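Local structure of peptidase S9 prolyl oligopeptidase catalytic domain-containing protein (Pyrococcus horikoshii, 4HXF) at residues A28-K33 against N43-E48; I66-K71 against I109-D114; G180-V185 against L204-E209. The protein is a hexameric, self-compartmentalizing serine protease of the acylaminoacyl peptidase type, in which multimerization serves to select substrates. One frame throughout, in Å; residues are numbered along the deposited sequence.

Interaction 1 of 3, residues A28-K33 against N43-E48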
loop_
_atom_site.group_PDB
_atom_site.type_symbol
_atom_site.label_atom_id
_atom_site.label_comp_id
_atom_site.label_asym_id
_atom_site.label_seq_id
_atom_site.Cartn_x
_atom_site.Cartn_y
_atom_site.Cartn_z
ATOM N N ALA A 28 -24.125 17.275 27.874
ATOM C CA ALA A 28 -23.399 16.730 26.724
ATOM C C ALA A 28 -24.425 16.133 25.802
ATOM O O ALA A 28 -25.509 15.707 26.215
ATOM C CB ALA A 28 -22.375 15.666 27.102
ATOM N N TYR A 29 -24.093 16.142 24.507
ATOM C CA TYR A 29 -24.960 15.528 23.508
ATOM C C TYR A 29 -24.160 15.262 22.271
ATOM O O TYR A 29 -22.979 15.733 22.164
ATOM C CB TYR A 29 -26.218 16.419 23.216
ATOM C CG TYR A 29 -25.947 17.829 22.776
ATOM C CD1 TYR A 29 -25.807 18.819 23.711
ATOM C CD2 TYR A 29 -25.679 18.128 21.443
ATOM C CE1 TYR A 29 -25.482 20.118 23.332
ATOM C CE2 TYR A 29 -25.425 19.441 21.062
ATOM C CZ TYR A 29 -25.292 20.425 22.010
ATOM O OH TYR A 29 -25.011 21.730 21.713
ATOM N N VAL A 30 -24.696 14.556 21.275
ATOM C CA VAL A 30 -24.008 14.182 20.051
ATOM C C VAL A 30 -24.625 14.970 18.892
ATOM O O VAL A 30 -25.848 15.037 18.796
ATOM C CB VAL A 30 -24.076 12.663 19.670
ATOM C CG1 VAL A 30 -23.327 12.371 18.431
ATOM C CG2 VAL A 30 -23.552 11.885 20.913
ATOM N N LEU A 31 -23.764 15.618 18.163
ATOM C CA LEU A 31 -24.118 16.365 16.912
ATOM C C LEU A 31 -23.683 15.468 15.738
ATOM O O LEU A 31 -22.482 15.116 15.638
ATOM C CB LEU A 31 -23.354 17.674 16.875
ATOM C CG LEU A 31 -23.352 18.412 15.529
ATOM C CD1 LEU A 31 -24.760 18.856 15.143
ATOM C CD2 LEU A 31 -22.453 19.666 15.659
ATOM N N THR A 32 -24.649 15.077 14.912
ATOM C CA THR A 32 -24.435 14.221 13.753
ATOM C C THR A 32 -24.720 14.949 12.470
ATOM O O THR A 32 -25.714 15.640 12.405
ATOM C CB THR A 32 -25.268 12.928 13.802
ATOM O OG1 THR A 32 -24.908 12.237 15.050
ATOM C CG2 THR A 32 -25.077 12.011 12.546
ATOM N N LYS A 33 -23.831 14.765 11.499
ATOM C CA LYS A 33 -23.967 15.273 10.169
ATOM C C LYS A 33 -23.902 14.167 9.151
ATOM O O LYS A 33 -23.031 13.318 9.301
ATOM C CB LYS A 33 -22.877 16.279 9.873
ATOM C CG LYS A 33 -23.037 17.549 10.738
ATOM C CD LYS A 33 -24.316 18.408 10.540
ATOM C CE LYS A 33 -24.611 18.842 9.158
ATOM N NZ LYS A 33 -23.605 19.679 8.674
ATOM N N ASN A 43 -19.908 12.260 13.756
ATOM C CA ASN A 43 -20.383 12.414 15.077
ATOM C C ASN A 43 -19.373 13.244 15.909
ATOM O O ASN A 43 -18.167 12.998 15.844
ATOM C CB ASN A 43 -20.585 11.105 15.840
ATOM C CG ASN A 43 -21.552 10.193 15.172
ATOM O OD1 ASN A 43 -21.181 9.052 14.797
ATOM N ND2 ASN A 43 -22.699 10.617 15.033
ATOM N N THR A 44 -19.912 14.253 16.568
ATOM C CA THR A 44 -19.194 15.161 17.498
ATOM C C THR A 44 -19.905 15.281 18.780
ATOM O O THR A 44 -21.099 15.581 18.814
ATOM C CB THR A 44 -18.995 16.574 16.860
ATOM O OG1 THR A 44 -18.418 16.460 15.535
ATOM C CG2 THR A 44 -18.061 17.510 17.741
ATOM N N ILE A 45 -19.205 15.019 19.883
ATOM C CA ILE A 45 -19.822 15.292 21.173
ATOM C C ILE A 45 -19.637 16.754 21.504
ATOM O O ILE A 45 -18.520 17.319 21.380
ATOM C CB ILE A 45 -19.199 14.384 22.298
ATOM C CG1 ILE A 45 -19.533 12.924 22.061
ATOM C CG2 ILE A 45 -19.618 14.863 23.667
ATOM C CD1 ILE A 45 -18.646 11.943 22.906
ATOM N N VAL A 46 -20.708 17.401 21.946
ATOM C CA VAL A 46 -20.684 18.794 22.361
ATOM C C VAL A 46 -20.969 18.822 23.840
ATOM O O VAL A 46 -21.885 18.144 24.325
ATOM C CB VAL A 46 -21.736 19.634 21.577
ATOM C CG1 VAL A 46 -21.647 21.129 22.024
ATOM C CG2 VAL A 46 -21.518 19.424 20.063
ATOM N N ILE A 47 -20.179 19.566 24.572
ATOM C CA ILE A 47 -20.355 19.743 26.027
ATOM C C ILE A 47 -20.609 21.189 26.252
ATOM O O ILE A 47 -19.800 22.088 25.871
ATOM C CB ILE A 47 -19.086 19.316 26.796
ATOM C CG1 ILE A 47 -18.791 17.790 26.471
ATOM C CG2 ILE A 47 -19.218 19.582 28.293
ATOM C CD1 ILE A 47 -17.342 17.451 26.516
ATOM N N GLU A 48 -21.780 21.462 26.812
ATOM C CA GLU A 48 -22.151 22.846 27.121
ATOM C C GLU A 48 -22.158 23.129 28.566
ATOM O O GLU A 48 -22.634 22.312 29.387
ATOM C CB GLU A 48 -23.496 23.235 26.623
ATOM C CG GLU A 48 -23.544 22.987 25.200
ATOM C CD GLU A 48 -24.552 23.841 24.477
ATOM O OE1 GLU A 48 -25.234 24.756 25.028
ATOM O OE2 GLU A 48 -24.656 23.477 23.306
HETATM O O HOH W 1 -20.381 15.846 13.567
#
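Tyr29 and Val46 form an antiparallel hydrogen-bonded pair. Val46 N donates to Tyr29 O at 2.8 Å, and Tyr29 N donates back to Val46 O at 3.0 Å. Two residues on, Leu31 and Thr44 repeat the pattern. Leu31 N meets Thr44 O almost straight, at 2.7 Å and 175°, and Thr44 N returns a bond to Leu31 O. A water gives one hydrogen to Leu31 O and one to Thr44 OG1, which is also bonded to Glu59. On the other face, with Val30 and Ile45, Asn43 ND2 reaches Thr32 OG1, but this bond is bent and weak.

The Tyr29 ring lies alongside Val46. With CG between the backbone N and the carbonyl carbon (chi1 56°), the ring turns one face to Val46, whose CB sits 4.0 Å from the ring centroid in a CH-pi contact. Val46 CG1 reaches Tyr29 OH at 3.4 Å, and Val46 CG2 lies by Leu31 CB. Tyr29 OH donates in the ring plane to Glu48 OE2; their 2.4 Å separation is very short and should be read with caution. Tyr338 also bonds this hydroxyl, and Arg55 forms a salt bridge to the carboxylate. Shortening Val46 to an alanine would keep CB over the ring but would probably lose the methyl packing on the phenol end and on Leu31. This is a beta hairpin, the two inner strands of a four-stranded antiparallel blade of the beta-propeller.

Interaction 2 of 3, residues I66-K71 against I109-D114; sequences ISPDGK and IEWNQD
Asp69 OD1 is gripped by two donors of its own turn, one of them on Ser67, the residue that lies against Trp111. Ser67 OG donates to Asp69 OD1 at 2.5 Å, nearly along the C-O bond. Lys71 N donates to Asp69 OD1 at 3.0 Å from the other face of the carboxylate plane, well out of that plane. The bond from Lys71 N makes an Asx turn. It overlaps a type I beta turn from Ser67 to Gly70, where Gly70 N bonds Ser67 O.

With OG between the backbone N and the carbonyl carbon (chi1 67°), the serine hydroxyl turns to Asp69, and CA and CB are left against the indole. Ser67 CA sits 3.6 Å from the centroid of the five-membered ring of Trp111, a CH-pi contact over the face. Ser67 CB comes within 3.7 Å of Trp111 CE2 on the same face. Trp111 NE1 does not bond Ser67; it donates to Arg65 O.

Pro68 fits beside the base of the indole. Pro68 CD touches Trp111 CB at 3.6 Å, and Pro68 CG meets Asn112 O at 3.4 Å. Asn112 OD1 accepts from Asp114 N, a second Asx turn that shapes 109-114 after its strand ends.

The two segments belong to successive four-stranded sheets of the propeller. No hydrogen bond runs between them. Between these two segments the join is made by carbon surfaces; hydrogen bonds between the sheets involve residues just beyond them, as from Trp111 NE1 to Arg65 and from Asp69 N to Ser115 OG.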
loop_
_atom_site.group_PDB
_atom_site.type_symbol
_atom_site.label_atom_id
_atom_site.label_comp_id
_atom_site.label_asym_id
_atom_site.label_seq_id
_atom_site.Cartn_x
_atom_site.Cartn_y
_atom_site.Cartn_z
ATOM N N ILE A 66 -21.231 11.088 31.262
ATOM C CA ILE A 66 -20.599 11.899 32.261
ATOM C C ILE A 66 -20.484 11.178 33.608
ATOM O O ILE A 66 -21.455 10.600 34.126
ATOM C CB ILE A 66 -21.348 13.241 32.454
ATOM C CG1 ILE A 66 -21.458 13.928 31.075
ATOM C CG2 ILE A 66 -20.690 14.085 33.571
ATOM C CD1 ILE A 66 -22.391 15.205 31.147
ATOM N N SER A 67 -19.319 11.184 34.231
ATOM C CA SER A 67 -19.182 10.446 35.505
ATOM C C SER A 67 -20.063 11.119 36.607
ATOM O O SER A 67 -20.321 12.331 36.582
ATOM C CB SER A 67 -17.714 10.402 35.958
ATOM O OG SER A 67 -17.276 11.735 36.310
ATOM N N PRO A 68 -20.526 10.317 37.586
ATOM C CA PRO A 68 -21.413 10.818 38.640
ATOM C C PRO A 68 -20.845 12.029 39.347
ATOM O O PRO A 68 -21.648 12.955 39.688
ATOM C CB PRO A 68 -21.549 9.609 39.563
ATOM C CG PRO A 68 -21.528 8.500 38.645
ATOM C CD PRO A 68 -20.516 8.830 37.537
ATOM N N ASP A 69 -19.522 12.075 39.539
ATOM C CA ASP A 69 -18.833 13.173 40.228
ATOM C C ASP A 69 -18.655 14.414 39.373
ATOM O O ASP A 69 -18.185 15.437 39.861
ATOM C CB ASP A 69 -17.534 12.702 40.952
ATOM C CG ASP A 69 -16.425 12.277 39.926
ATOM O OD1 ASP A 69 -16.653 12.444 38.677
ATOM O OD2 ASP A 69 -15.386 11.810 40.440
ATOM N N GLY A 70 -19.070 14.354 38.132
ATOM C CA GLY A 70 -18.908 15.393 37.145
ATOM C C GLY A 70 -17.528 15.761 36.673
ATOM O O GLY A 70 -17.376 16.793 36.040
ATOM N N LYS A 71 -16.543 14.914 36.965
ATOM C CA LYS A 71 -15.149 15.213 36.705
ATOM C C LYS A 71 -14.675 14.686 35.374
ATOM O O LYS A 71 -13.677 15.192 34.867
ATOM C CB LYS A 71 -14.282 14.650 37.776
ATOM C CG LYS A 71 -14.494 15.376 39.132
ATOM C CD LYS A 71 -13.438 14.951 40.111
ATOM C CE LYS A 71 -13.663 15.743 41.423
ATOM N NZ LYS A 71 -13.738 14.752 42.540
ATOM N N ILE A 109 -22.349 1.460 27.574
ATOM C CA ILE A 109 -21.423 1.794 28.667
ATOM C C ILE A 109 -22.140 2.632 29.702
ATOM O O ILE A 109 -22.879 3.520 29.333
ATOM C CB ILE A 109 -20.068 2.498 28.273
ATOM C CG1 ILE A 109 -20.302 3.661 27.282
ATOM C CG2 ILE A 109 -19.128 1.442 27.597
ATOM C CD1 ILE A 109 -19.027 4.503 27.096
ATOM N N GLU A 110 -21.929 2.347 30.969
ATOM C CA GLU A 110 -22.552 3.084 32.083
ATOM C C GLU A 110 -21.610 3.191 33.264
ATOM O O GLU A 110 -21.050 2.141 33.732
ATOM C CB GLU A 110 -23.851 2.318 32.579
ATOM C CG GLU A 110 -24.603 2.894 33.710
ATOM C CD GLU A 110 -25.705 1.990 34.441
ATOM O OE1 GLU A 110 -25.872 0.858 34.207
ATOM O OE2 GLU A 110 -26.311 2.524 35.362
ATOM N N TRP A 111 -21.493 4.401 33.843
ATOM C CA TRP A 111 -20.700 4.514 35.092
ATOM C C TRP A 111 -21.335 3.926 36.274
ATOM O O TRP A 111 -22.557 4.124 36.529
ATOM C CB TRP A 111 -20.478 5.981 35.407
ATOM C CG TRP A 111 -19.540 6.685 34.498
ATOM C CD1 TRP A 111 -19.844 7.553 33.487
ATOM C CD2 TRP A 111 -18.077 6.635 34.565
ATOM N NE1 TRP A 111 -18.682 8.056 32.909
ATOM C CE2 TRP A 111 -17.590 7.568 33.568
ATOM C CE3 TRP A 111 -17.173 5.939 35.329
ATOM C CZ2 TRP A 111 -16.235 7.753 33.313
ATOM C CZ3 TRP A 111 -15.805 6.155 35.100
ATOM C CH2 TRP A 111 -15.326 7.045 34.157
ATOM N N ASN A 112 -20.511 3.314 37.128
ATOM C CA ASN A 112 -20.836 3.070 38.525
ATOM C C ASN A 112 -20.867 4.398 39.264
ATOM O O ASN A 112 -20.186 5.397 38.870
ATOM C CB ASN A 112 -19.786 2.132 39.070
ATOM C CG ASN A 112 -20.059 1.657 40.524
ATOM O OD1 ASN A 112 -19.634 2.298 41.499
ATOM N ND2 ASN A 112 -20.844 0.586 40.646
ATOM N N GLN A 113 -21.586 4.388 40.366
ATOM C CA GLN A 113 -21.655 5.520 41.296
ATOM C C GLN A 113 -20.272 5.993 41.788
ATOM O O GLN A 113 -20.134 7.148 42.212
ATOM C CB GLN A 113 -22.555 5.112 42.471
ATOM C CG GLN A 113 -21.935 4.053 43.413
ATOM C CD GLN A 113 -22.953 3.487 44.484
ATOM O OE1 GLN A 113 -24.066 4.038 44.682
ATOM N NE2 GLN A 113 -22.560 2.414 45.155
ATOM N N ASP A 114 -19.247 5.139 41.764
ATOM C CA ASP A 114 -17.883 5.522 42.170
ATOM C C ASP A 114 -17.064 6.366 41.217
ATOM O O ASP A 114 -15.952 6.768 41.555
ATOM C CB ASP A 114 -17.091 4.264 42.551
ATOM C CG ASP A 114 -16.778 3.316 41.373
ATOM O OD1 ASP A 114 -16.960 3.596 40.175
ATOM O OD2 ASP A 114 -16.319 2.207 41.716
#

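Interaction 3 of 3, residues G180-V185 against L204-E209; sequences GDSIVV and LWKDGE
Two backbone hydrogen bonds hold Ile183 against Trp205. Ile183 N donates to Trp205 O at 2.8 Å and 168°. Trp205 N donates back to Ile183 O, also at 2.8 Å. Next to this hydrogen-bonded pair, Val184 and Leu204 form a non-hydrogen-bonded one.

Apolar contacts fall on both faces of the sheet. On one, Leu204 CD1 lies between Ser182 and Val184, 3.6 Å from Ser182 CB and 3.7 Å from Val184 CG2. The leucine CG is anti to the backbone N (chi1 -166°), and from there the branch reaches across to the neighbouring strand. On the other face, Trp205 runs alongside Ile183 and Val185. Ile183 CD1 approaches Trp205 CE3 at 4.0 Å, and Val185 CG2 approaches Trp205 CB. The indole also stacks with Phe168 of strand 163-171, in the preceding sheet.

The strands 182-188 and 200-206 form a beta hairpin, the inner pair of a four-stranded propeller blade. A type I' turn from Lys206 to Glu209 then leads into strand 209-217, one edge of the blade. Its backbone folds over the tryptophan, with Gly208 N above one face of the indole near the rim.

At the exposed end, the methylenes of the extended Lys206 chain pass Asp181 O and Ser182 OG in van der Waals contact. The polar link is a water that bridges the two side chains, accepting from Lys206 NZ at 3.0 Å and bonding Ser182 OG. Asp181 OD2 stays 4.8 Å from Lys206 NZ; the salt bridge of Asp181 is to Arg117.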
loop_
_atom_site.group_PDB
_atom_site.type_symbol
_atom_site.label_atom_id
_atom_site.label_comp_id
_atom_site.label_asym_id
_atom_site.label_seq_id
_atom_site.Cartn_x
_atom_site.Cartn_y
_atom_site.Cartn_z
ATOM N N GLY A 180 -26.219 0.313 42.550
ATOM C CA GLY A 180 -25.177 0.509 43.577
ATOM C C GLY A 180 -23.951 -0.291 43.127
ATOM O O GLY A 180 -23.489 -0.116 41.965
ATOM N N ASP A 181 -23.472 -1.224 43.947
ATOM C CA ASP A 181 -22.326 -2.119 43.623
ATOM C C ASP A 181 -22.695 -3.482 43.039
ATOM O O ASP A 181 -21.816 -4.316 42.729
ATOM C CB ASP A 181 -21.397 -2.349 44.849
ATOM C CG ASP A 181 -20.507 -1.182 45.098
ATOM O OD1 ASP A 181 -20.165 -0.477 44.117
ATOM O OD2 ASP A 181 -20.323 -0.884 46.283
ATOM N N SER A 182 -24.008 -3.673 42.828
ATOM C CA SER A 182 -24.516 -4.832 42.109
ATOM C C SER A 182 -24.919 -4.523 40.725
ATOM O O SER A 182 -24.943 -3.368 40.315
ATOM C CB SER A 182 -25.751 -5.401 42.896
ATOM O OG SER A 182 -25.353 -5.700 44.229
ATOM N N ILE A 183 -25.137 -5.553 39.930
ATOM C CA ILE A 183 -25.615 -5.400 38.612
ATOM C C ILE A 183 -26.996 -6.120 38.479
ATOM O O ILE A 183 -27.138 -7.267 38.918
ATOM C CB ILE A 183 -24.654 -6.012 37.573
ATOM C CG1 ILE A 183 -23.268 -5.310 37.642
ATOM C CG2 ILE A 183 -25.200 -5.931 36.159
ATOM C CD1 ILE A 183 -22.199 -6.078 36.876
ATOM N N VAL A 184 -28.003 -5.398 37.978
ATOM C CA VAL A 184 -29.346 -5.995 37.715
ATOM C C VAL A 184 -29.338 -6.487 36.290
ATOM O O VAL A 184 -29.095 -5.716 35.311
ATOM C CB VAL A 184 -30.506 -5.009 37.939
ATOM C CG1 VAL A 184 -31.842 -5.725 37.833
ATOM C CG2 VAL A 184 -30.433 -4.391 39.316
ATOM N N VAL A 185 -29.553 -7.768 36.147
ATOM C CA VAL A 185 -29.429 -8.452 34.876
ATOM C C VAL A 185 -30.757 -8.953 34.392
ATOM O O VAL A 185 -31.382 -9.734 35.109
ATOM C CB VAL A 185 -28.397 -9.605 34.886
ATOM C CG1 VAL A 185 -28.223 -10.317 33.522
ATOM C CG2 VAL A 185 -26.971 -9.048 35.436
ATOM N N LEU A 204 -29.938 -10.302 40.410
ATOM C CA LEU A 204 -29.039 -9.322 41.050
ATOM C C LEU A 204 -27.710 -10.036 41.150
ATOM O O LEU A 204 -27.623 -11.152 41.758
ATOM C CB LEU A 204 -29.572 -8.944 42.409
ATOM C CG LEU A 204 -28.941 -7.728 43.018
ATOM C CD1 LEU A 204 -29.129 -6.473 42.144
ATOM C CD2 LEU A 204 -29.519 -7.582 44.434
ATOM N N TRP A 205 -26.700 -9.444 40.543
ATOM C CA TRP A 205 -25.352 -10.035 40.365
ATOM C C TRP A 205 -24.331 -9.199 41.103
ATOM O O TRP A 205 -24.325 -7.970 41.066
ATOM C CB TRP A 205 -25.030 -10.140 38.883
ATOM C CG TRP A 205 -23.872 -11.010 38.512
ATOM C CD1 TRP A 205 -23.883 -12.293 37.957
ATOM C CD2 TRP A 205 -22.453 -10.632 38.588
ATOM N NE1 TRP A 205 -22.622 -12.710 37.728
ATOM C CE2 TRP A 205 -21.717 -11.765 38.084
ATOM C CE3 TRP A 205 -21.797 -9.497 38.917
ATOM C CZ2 TRP A 205 -20.329 -11.764 37.971
ATOM C CZ3 TRP A 205 -20.361 -9.493 38.845
ATOM C CH2 TRP A 205 -19.658 -10.601 38.369
ATOM N N LYS A 206 -23.465 -9.863 41.862
ATOM C CA LYS A 206 -22.303 -9.201 42.433
ATOM C C LYS A 206 -21.172 -10.230 42.670
ATOM O O LYS A 206 -21.390 -11.316 43.211
ATOM C CB LYS A 206 -22.659 -8.557 43.761
ATOM C CG LYS A 206 -21.507 -7.726 44.380
ATOM C CD LYS A 206 -22.095 -6.920 45.523
ATOM C CE LYS A 206 -21.085 -6.113 46.316
ATOM N NZ LYS A 206 -21.893 -5.271 47.259
ATOM N N ASP A 207 -19.966 -9.851 42.278
ATOM C CA ASP A 207 -18.759 -10.623 42.629
ATOM C C ASP A 207 -18.864 -12.067 42.270
ATOM O O ASP A 207 -18.489 -12.955 43.052
ATOM C CB ASP A 207 -18.465 -10.387 44.152
ATOM C CG ASP A 207 -17.980 -8.955 44.425
ATOM O OD1 ASP A 207 -17.319 -8.425 43.500
ATOM O OD2 ASP A 207 -18.342 -8.342 45.461
ATOM N N GLY A 208 -19.466 -12.322 41.100
ATOM C CA GLY A 208 -19.537 -13.658 40.553
ATOM C C GLY A 208 -20.629 -14.544 41.052
ATOM O O GLY A 208 -20.682 -15.691 40.693
ATOM N N GLU A 209 -21.502 -14.022 41.896
ATOM C CA GLU A 209 -22.655 -14.756 42.392
ATOM C C GLU A 209 -23.896 -13.967 42.038
ATOM O O GLU A 209 -23.801 -12.752 41.853
ATOM C CB GLU A 209 -22.579 -14.760 43.922
ATOM C CG GLU A 209 -21.287 -15.381 44.393
ATOM C CD GLU A 209 -21.382 -15.786 45.835
ATOM O OE1 GLU A 209 -21.400 -17.016 46.084
ATOM O OE2 GLU A 209 -21.488 -14.867 46.699
HETATM O O HOH W 2 -24.202 -3.706 46.261
#

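From the N terminus the three contacts follow in series, and none nests within or crosses another. Interaction 1 closes a short hairpin inside the first four-stranded sheet. Interaction 2 closes a longer loop holding strands 72-77, 86-91 and 97-102, and joins the second sheet to the third. Interaction 3 closes another hairpin, in the fourth sheet. Neighbours along the chain also touch. Ala28 CB packs on Ile66 CD1 at 4.1 Å, linking the first sheet to the second. Asn112 and Gln113 pack on Gly180 and Asp181, linking the third to the fourth. Interactions 1 and 3 do not meet; their nearest atoms are about 22 Å apart.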